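PDB 5G23: type-iv like pilin ttha1219 from Thermus thermophilus, which probably serves as a minor pilin or pseudopilin-like subunit of the type IV pilus machinery linked to natural competence and DNA uptake. Local coordinates for residues Y179-V184 with P191-G196; S197-P202 with R222-W227. One frame throughout, in Å; residues are numbered along the deposited sequence.

Contact 1: residues Y179-V184 with P191-G196; sequences YLLASV and PAFTPG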
ATOM      1  N   TYR B 179      10.854  -4.893 -10.210  1.00 14.20           N
ATOM      2  CA  TYR B 179      11.442  -6.093  -9.620  1.00 15.21           C
ATOM      3  C   TYR B 179      12.110  -5.741  -8.299  1.00 14.74           C
ATOM      4  O   TYR B 179      12.849  -4.797  -8.216  1.00 14.46           O
ATOM      5  CB  TYR B 179      12.478  -6.711 -10.577  1.00 15.15           C
ATOM      6  CG  TYR B 179      13.234  -7.851  -9.975  1.00 15.42           C
ATOM      7  CD1 TYR B 179      12.742  -9.142 -10.011  1.00 15.85           C
ATOM      8  CD2 TYR B 179      14.490  -7.636  -9.359  1.00 16.37           C
ATOM      9  CE1 TYR B 179      13.422 -10.203  -9.445  1.00 15.93           C
ATOM     10  CE2 TYR B 179      15.204  -8.688  -8.796  1.00 16.17           C
ATOM     11  CZ  TYR B 179      14.681  -9.982  -8.872  1.00 15.90           C
ATOM     12  OH  TYR B 179      15.331 -10.973  -8.295  1.00 16.20           O
ATOM     13  N   LEU B 180      11.829  -6.571  -7.267  1.00 14.11           N
ATOM     14  CA  LEU B 180      12.514  -6.503  -6.015  1.00 13.82           C
ATOM     15  C   LEU B 180      13.097  -7.883  -5.653  1.00 14.48           C
ATOM     16  O   LEU B 180      12.444  -8.944  -5.886  1.00 13.60           O
ATOM     17  CB  LEU B 180      11.538  -6.086  -4.913  1.00 14.06           C
ATOM     18  CG  LEU B 180      11.100  -4.633  -4.885  1.00 13.95           C
ATOM     19  CD1 LEU B 180       9.904  -4.455  -3.958  1.00 14.80           C
ATOM     20  CD2 LEU B 180      12.296  -3.797  -4.423  1.00 14.78           C
ATOM     21  N   LEU B 181      14.338  -7.865  -5.170  1.00 14.24           N
ATOM     22  CA  LEU B 181      14.973  -9.017  -4.516  1.00 13.89           C
ATOM     23  C   LEU B 181      15.308  -8.578  -3.107  1.00 13.79           C
ATOM     24  O   LEU B 181      15.910  -7.531  -2.901  1.00 13.82           O
ATOM     25  CB  LEU B 181      16.207  -9.439  -5.250  1.00 14.48           C
ATOM     26  CG  LEU B 181      17.013 -10.540  -4.647  1.00 15.47           C
ATOM     27  CD1 LEU B 181      16.310 -11.863  -4.696  1.00 16.39           C
ATOM     28  CD2 LEU B 181      18.368 -10.655  -5.364  1.00 16.34           C
ATOM     29  N   ALA B 182      14.937  -9.393  -2.130  1.00 13.84           N
ATOM     30  CA  ALA B 182      15.232  -9.097  -0.750  1.00 14.09           C
ATOM     31  C   ALA B 182      15.698 -10.363  -0.065  1.00 14.73           C
ATOM     32  O   ALA B 182      15.396 -11.487  -0.478  1.00 14.74           O
ATOM     33  CB  ALA B 182      14.041  -8.506  -0.014  1.00 14.38           C
ATOM     34  N   SER B 183      16.415 -10.152   1.029  1.00 14.94           N
ATOM     35  CA  SER B 183      16.884 -11.256   1.891  1.00 15.23           C
ATOM     36  C   SER B 183      16.694 -10.958   3.341  1.00 15.99           C
ATOM     37  O   SER B 183      16.695  -9.803   3.787  1.00 15.49           O
ATOM     38  CB  SER B 183      18.381 -11.558   1.630  1.00 15.40           C
ATOM     39  OG  SER B 183      19.242 -10.517   2.127  1.00 15.79           O
ATOM     40  N   VAL B 184      16.618 -12.040   4.091  1.00 16.97           N
ATOM     41  CA  VAL B 184      16.554 -11.982   5.559  1.00 18.19           C
ATOM     42  C   VAL B 184      17.248 -13.198   6.152  1.00 18.89           C
ATOM     43  O   VAL B 184      17.291 -14.280   5.516  1.00 19.61           O
ATOM     44  CB  VAL B 184      15.073 -12.047   6.108  1.00 18.59           C
ATOM     45  CG1 VAL B 184      14.296 -10.799   5.849  1.00 18.69           C
ATOM     46  CG2 VAL B 184      14.333 -13.253   5.605  1.00 18.97           C
ATOM     47  N   PRO B 191      18.571 -22.749   1.244  1.00 27.22           N
ATOM     48  CA  PRO B 191      19.382 -23.084   0.083  1.00 28.27           C
ATOM     49  C   PRO B 191      19.632 -21.889  -0.830  1.00 26.90           C
ATOM     50  O   PRO B 191      18.853 -20.937  -0.851  1.00 25.37           O
ATOM     51  CB  PRO B 191      18.591 -24.200  -0.617  1.00 29.96           C
ATOM     52  CG  PRO B 191      17.211 -24.160  -0.045  1.00 30.53           C
ATOM     53  CD  PRO B 191      17.226 -23.336   1.224  1.00 29.07           C
ATOM     54  N   ALA B 192      20.706 -21.958  -1.587  1.00 26.34           N
ATOM     55  CA  ALA B 192      21.130 -20.882  -2.483  1.00 26.72           C
ATOM     56  C   ALA B 192      20.040 -20.519  -3.510  1.00 27.38           C
ATOM     57  O   ALA B 192      19.403 -21.402  -4.148  1.00 25.06           O
ATOM     58  CB  ALA B 192      22.407 -21.288  -3.196  1.00 28.21           C
ATOM     59  N   PHE B 193      19.759 -19.225  -3.615  1.00 25.47           N
ATOM     60  CA  PHE B 193      18.662 -18.791  -4.433  1.00 25.47           C
ATOM     61  C   PHE B 193      19.227 -18.238  -5.750  1.00 23.59           C
ATOM     62  O   PHE B 193      20.270 -17.631  -5.764  1.00 23.75           O
ATOM     63  CB  PHE B 193      17.901 -17.710  -3.681  1.00 25.31           C
ATOM     64  CG  PHE B 193      16.717 -17.232  -4.382  1.00 24.80           C
ATOM     65  CD1 PHE B 193      15.564 -18.004  -4.397  1.00 24.83           C
ATOM     66  CD2 PHE B 193      16.737 -16.000  -5.041  1.00 24.15           C
ATOM     67  CE1 PHE B 193      14.438 -17.574  -5.051  1.00 25.38           C
ATOM     68  CE2 PHE B 193      15.622 -15.562  -5.693  1.00 23.34           C
ATOM     69  CZ  PHE B 193      14.470 -16.339  -5.720  1.00 23.38           C
ATOM     70  N   THR B 194      18.514 -18.527  -6.839  1.00 23.97           N
ATOM     71  CA  THR B 194      18.846 -18.003  -8.161  1.00 24.18           C
ATOM     72  C   THR B 194      17.838 -16.909  -8.568  1.00 20.95           C
ATOM     73  O   THR B 194      16.691 -17.205  -8.906  1.00 18.72           O
ATOM     74  CB  THR B 194      18.862 -19.102  -9.258  1.00 25.77           C
ATOM     75  OG1 THR B 194      19.808 -20.109  -8.870  1.00 27.39           O
ATOM     76  CG2 THR B 194      19.323 -18.499 -10.579  1.00 26.02           C
ATOM     77  N   PRO B 195      18.299 -15.636  -8.532  1.00 20.15           N
ATOM     78  CA  PRO B 195      17.351 -14.587  -8.903  1.00 20.03           C
ATOM     79  C   PRO B 195      16.831 -14.824 -10.304  1.00 20.94           C
ATOM     80  O   PRO B 195      17.609 -15.183 -11.172  1.00 20.68           O
ATOM     81  CB  PRO B 195      18.202 -13.315  -8.836  1.00 19.66           C
ATOM     82  CG  PRO B 195      19.181 -13.647  -7.704  1.00 19.91           C
ATOM     83  CD  PRO B 195      19.570 -15.063  -8.055  1.00 20.20           C
ATOM     84  N   GLY B 196      15.550 -14.549 -10.504  1.00 20.06           N
ATOM     85  CA  GLY B 196      14.861 -14.789 -11.757  1.00 21.05           C
ATOM     86  C   GLY B 196      14.151 -16.136 -11.809  1.00 20.86           C
ATOM     87  O   GLY B 196      13.252 -16.326 -12.618  1.00 22.63           O
TER
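Leu-181 meets both Phe-193 and Pro-195, one methyl to each. CD1 comes to 3.9 Å from CE2 of Phe-193, approaching the ring obliquely, while CD2 lies 3.9 Å from CG of the Pro-195 ring. The leucine and the phenylalanine side chains slide past one another in opposite directions; the proline is crossed at a slant. Two residues earlier on the same face of the strand, Tyr-179 brings only its hydroxyl to the proline, OH 3.7 Å from Pro-195 CB. A first torsion of 173° on Tyr-179 turns the phenol off the strand toward the loop, and Leu-181 takes nearly the same one, which sets both side chains reaching the same way. No hydrogen bond joins the two segments directly, and the contact buries a modest 146 Å². The polar link is made through a third residue instead. Glu-224 OE1 accepts hydrogen bonds from both Tyr-179 OH and Gly-196 N, tying the phenol and the loop backbone to one carboxylate oxygen just beside the apolar patch. Gly-196 turns the chain here with a positive phi of 94°, backbone angles at which a side chain would press on the preceding carbonyl oxygen. Thr-194 O receives the hydroxyl of Ser-197, a further bond within the loop. The loop that follows strand 173-184 thus folds back over one face of that strand. Phe-193 also packs on Arg-222 and Glu-224 of strand 221-230, and Leu-181 on Pro-213 and on Glu-143 of strand 141-151. Leu-180, pointing to the other face of the four-stranded antiparallel sheet, meets Leu-49 and Thr-52 of helix 44-61.

Contact 2: residues S197-P202 with R222-W227; sequences STLSYP and RAEKLW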
ATOM      1  N   SER B 197      14.499 -17.044 -10.907  1.00 21.29           N
ATOM      2  CA  SER B 197      13.971 -18.408 -10.981  1.00 22.17           C
ATOM      3  C   SER B 197      12.481 -18.498 -10.671  1.00 22.17           C
ATOM      4  O   SER B 197      11.827 -19.461 -11.099  1.00 23.96           O
ATOM      5  CB  SER B 197      14.772 -19.341 -10.097  1.00 23.71           C
ATOM      6  OG  SER B 197      14.625 -19.048  -8.739  1.00 23.29           O
ATOM      7  N   THR B 198      11.899 -17.516  -9.958  1.00 19.95           N
ATOM      8  CA  THR B 198      10.521 -17.588  -9.588  1.00 20.00           C
ATOM      9  C   THR B 198       9.619 -16.647 -10.380  1.00 20.69           C
ATOM     10  O   THR B 198       8.463 -16.404  -9.963  1.00 20.28           O
ATOM     11  CB  THR B 198      10.295 -17.359  -8.058  1.00 20.74           C
ATOM     12  OG1 THR B 198      10.537 -16.003  -7.726  1.00 18.82           O
ATOM     13  CG2 THR B 198      11.178 -18.256  -7.232  1.00 21.86           C
ATOM     14  N   LEU B 199      10.119 -16.064 -11.482  1.00 18.93           N
ATOM     15  CA  LEU B 199       9.347 -15.050 -12.168  1.00 19.07           C
ATOM     16  C   LEU B 199       8.547 -15.589 -13.333  1.00 20.56           C
ATOM     17  O   LEU B 199       8.944 -16.590 -13.929  1.00 20.67           O
ATOM     18  CB  LEU B 199      10.292 -13.933 -12.679  1.00 18.36           C
ATOM     19  CG  LEU B 199      11.217 -13.337 -11.603  1.00 17.12           C
ATOM     20  CD1 LEU B 199      12.028 -12.232 -12.275  1.00 16.42           C
ATOM     21  CD2 LEU B 199      10.364 -12.857 -10.435  1.00 16.75           C
ATOM     22  N   SER B 200       7.443 -14.954 -13.618  1.00 20.75           N
ATOM     23  CA  SER B 200       6.678 -15.191 -14.845  1.00 23.48           C
ATOM     24  C   SER B 200       6.802 -13.956 -15.644  1.00 21.93           C
ATOM     25  O   SER B 200       6.274 -12.926 -15.250  1.00 24.06           O
ATOM     26  CB  SER B 200       5.187 -15.367 -14.561  1.00 26.21           C
ATOM     27  OG  SER B 200       5.024 -16.523 -13.819  1.00 33.40           O
ATOM     28  N   TYR B 201       7.512 -14.007 -16.740  1.00 20.15           N
ATOM     29  CA  TYR B 201       7.764 -12.785 -17.481  1.00 19.75           C
ATOM     30  C   TYR B 201       6.680 -12.545 -18.493  1.00 21.09           C
ATOM     31  O   TYR B 201       6.231 -13.459 -19.177  1.00 22.57           O
ATOM     32  CB  TYR B 201       9.098 -12.880 -18.211  1.00 20.13           C
ATOM     33  CG  TYR B 201      10.293 -12.994 -17.363  1.00 20.27           C
ATOM     34  CD1 TYR B 201      10.955 -11.871 -16.880  1.00 20.81           C
ATOM     35  CD2 TYR B 201      10.836 -14.258 -17.051  1.00 21.51           C
ATOM     36  CE1 TYR B 201      12.128 -11.985 -16.136  1.00 21.30           C
ATOM     37  CE2 TYR B 201      11.998 -14.376 -16.335  1.00 21.87           C
ATOM     38  CZ  TYR B 201      12.625 -13.252 -15.865  1.00 21.16           C
ATOM     39  OH  TYR B 201      13.801 -13.421 -15.128  1.00 23.00           O
ATOM     40  N   PRO B 202       6.308 -11.292 -18.689  1.00 20.03           N
ATOM     41  CA  PRO B 202       5.562 -11.004 -19.860  1.00 20.48           C
ATOM     42  C   PRO B 202       6.347 -11.117 -21.155  1.00 20.76           C
ATOM     43  O   PRO B 202       7.572 -11.119 -21.160  1.00 20.59           O
ATOM     44  CB  PRO B 202       5.167  -9.530 -19.640  1.00 21.09           C
ATOM     45  CG  PRO B 202       6.279  -8.959 -18.856  1.00 19.96           C
ATOM     46  CD  PRO B 202       6.816 -10.087 -18.024  1.00 20.14           C
ATOM     47  N   ARG B 222      16.012 -15.781   0.650  1.00 16.64           N
ATOM     48  CA  ARG B 222      15.758 -14.805  -0.403  1.00 16.92           C
ATOM     49  C   ARG B 222      14.405 -14.990  -1.024  1.00 17.89           C
ATOM     50  O   ARG B 222      13.914 -16.126  -1.131  1.00 17.38           O
ATOM     51  CB  ARG B 222      16.815 -14.835  -1.471  1.00 16.96           C
ATOM     52  CG  ARG B 222      18.055 -14.102  -1.053  1.00 17.19           C
ATOM     53  CD  ARG B 222      19.213 -14.138  -2.059  1.00 18.01           C
ATOM     54  NE  ARG B 222      20.230 -13.274  -1.431  1.00 18.55           N
ATOM     55  CZ  ARG B 222      21.067 -13.628  -0.448  1.00 19.19           C
ATOM     56  NH1 ARG B 222      21.293 -14.903  -0.135  1.00 19.86           N
ATOM     57  NH2 ARG B 222      21.779 -12.698   0.174  1.00 18.97           N
ATOM     58  N   ALA B 223      13.770 -13.867  -1.354  1.00 16.39           N
ATOM     59  CA  ALA B 223      12.495 -13.885  -2.104  1.00 15.82           C
ATOM     60  C   ALA B 223      12.510 -12.699  -3.085  1.00 15.38           C
ATOM     61  O   ALA B 223      13.209 -11.712  -2.857  1.00 14.80           O
ATOM     62  CB  ALA B 223      11.326 -13.758  -1.188  1.00 16.35           C
ATOM     63  N   GLU B 224      11.797 -12.867  -4.167  1.00 14.63           N
ATOM     64  CA  GLU B 224      11.743 -11.836  -5.215  1.00 14.37           C
ATOM     65  C   GLU B 224      10.348 -11.648  -5.732  1.00 14.28           C
ATOM     66  O   GLU B 224       9.454 -12.478  -5.520  1.00 13.52           O
ATOM     67  CB  GLU B 224      12.682 -12.205  -6.368  1.00 15.42           C
ATOM     68  CG  GLU B 224      12.158 -13.448  -7.148  1.00 15.78           C
ATOM     69  CD  GLU B 224      13.079 -13.963  -8.217  1.00 17.64           C
ATOM     70  OE1 GLU B 224      14.173 -13.371  -8.471  1.00 18.38           O
ATOM     71  OE2 GLU B 224      12.731 -15.047  -8.776  1.00 17.69           O
ATOM     72  N   LYS B 225      10.112 -10.512  -6.389  1.00 13.99           N
ATOM     73  CA  LYS B 225       8.856 -10.277  -6.933  1.00 14.72           C
ATOM     74  C   LYS B 225       9.012  -9.408  -8.185  1.00 14.57           C
ATOM     75  O   LYS B 225       9.697  -8.416  -8.157  1.00 14.23           O
ATOM     76  CB  LYS B 225       7.907  -9.615  -5.958  1.00 15.59           C
ATOM     77  CG  LYS B 225       6.459  -9.733  -6.453  1.00 16.85           C
ATOM     78  CD  LYS B 225       5.523  -9.113  -5.468  1.00 19.31           C
ATOM     79  CE  LYS B 225       4.093  -9.159  -5.967  1.00 20.19           C
ATOM     80  NZ  LYS B 225       3.582 -10.550  -5.879  1.00 21.52           N
ATOM     81  N   LEU B 226       8.374  -9.855  -9.253  1.00 13.71           N
ATOM     82  CA  LEU B 226       8.206  -9.066 -10.489  1.00 13.70           C
ATOM     83  C   LEU B 226       6.733  -8.725 -10.647  1.00 13.90           C
ATOM     84  O   LEU B 226       5.881  -9.612 -10.590  1.00 14.31           O
ATOM     85  CB  LEU B 226       8.659  -9.848 -11.706  1.00 14.21           C
ATOM     86  CG  LEU B 226       8.479  -9.218 -13.091  1.00 15.56           C
ATOM     87  CD1 LEU B 226       9.418  -8.060 -13.265  1.00 16.00           C
ATOM     88  CD2 LEU B 226       8.695 -10.230 -14.178  1.00 17.04           C
ATOM     89  N   TRP B 227       6.420  -7.442 -10.920  1.00 13.08           N
ATOM     90  CA  TRP B 227       5.059  -7.072 -11.197  1.00 14.09           C
ATOM     91  C   TRP B 227       4.994  -6.006 -12.301  1.00 13.91           C
ATOM     92  O   TRP B 227       5.936  -5.232 -12.440  1.00 12.70           O
ATOM     93  CB  TRP B 227       4.321  -6.715  -9.908  1.00 14.56           C
ATOM     94  CG  TRP B 227       4.700  -5.431  -9.221  1.00 15.00           C
ATOM     95  CD1 TRP B 227       3.924  -4.380  -9.151  1.00 16.62           C
ATOM     96  CD2 TRP B 227       5.843  -5.142  -8.435  1.00 14.65           C
ATOM     97  NE1 TRP B 227       4.501  -3.389  -8.441  1.00 16.82           N
ATOM     98  CE2 TRP B 227       5.701  -3.842  -7.977  1.00 15.88           C
ATOM     99  CE3 TRP B 227       7.030  -5.831  -8.135  1.00 14.99           C
ATOM    100  CZ2 TRP B 227       6.661  -3.210  -7.202  1.00 15.62           C
ATOM    101  CZ3 TRP B 227       7.965  -5.246  -7.292  1.00 14.83           C
ATOM    102  CH2 TRP B 227       7.795  -3.921  -6.844  1.00 15.26           C
TER
HETATM  103  O   HOH W   1      10.684 -15.666  -4.615  1.00 16.74           O
HETATM  104  O   HOH W   2       8.434 -14.312  -7.361  1.00 18.31           O
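Glu-224 reaches from its strand to Thr-198 and grips the loop at both its backbone and its hydroxyl. Its CB packs on Leu-180 O of the adjacent strand; from there CG leaves between the backbone N and the carbonyl carbon (chi1 69°), and the chain runs extended toward the loop. CG lies 3.1 Å from Thr-198 OG1, and CG and CD both brush Leu-199 CD2, CD at 3.7 Å. At the tip, OE2 lies 3.6 Å from Leu-199 CD2 and accepts two hydrogen bonds from one residue: Thr-198 N at 2.9 Å, meeting the oxygen nearly end-on with an N-H...O angle of 154°, while Thr-198 OG1 donates at 2.6 Å to the anti lone pair of OE2, the one away from OE1. OE1 has its two donors in the neighbouring contact, so four donors hold the carboxylate, probably favouring its charged form. Two waters each donate to Thr-198 OG1; one accepts from Glu-224 N and the other donates to Glu-224 O, extending the link to the strand backbone.

Beyond this polar cluster the contact becomes apolar. Leu-199 CD2 sits 3.7 Å from Leu-226 CB, the two leucines crossing at about a right angle. Further on, Leu-226 CD2 lies 3.9 Å from Tyr-201 CD1 and makes a looser touch with Pro-202 CD, while CB of Leu-199 rests over a face of the Tyr-201 ring, toward its rim. Glu-224 and Leu-226, on alternate strand positions, therefore face the loop together, whereas Ala-223, Lys-225 and Trp-227 turn to the opposite side, where helix 44-61 packs. A long helix on one face of an antiparallel sheet is the hallmark of the type IV pilin and pseudopilin fold; here an irregular loop partly overlays the other face, fastened through an acidic edge-strand residue.

In the fold
The two contacts lie side by side, their centres 9 Å apart, on one face of the four-stranded antiparallel sheet in which strands 173-184 and 221-230 are neighbours. Along the chain they come in series: contact 1 closes soon after strand 173-184 ends, and contact 2 opens at the very next residue, its second segment following 20 residues later on strand 221-230. Consecutive pieces of one long connection, 191-196 and 197-202, are thus laid over adjacent strands. Glu-224 joins the contacts, one carboxylate oxygen serving each. The irregular connection is consequently fixed to the sheet on the face turned away from helix 44-61.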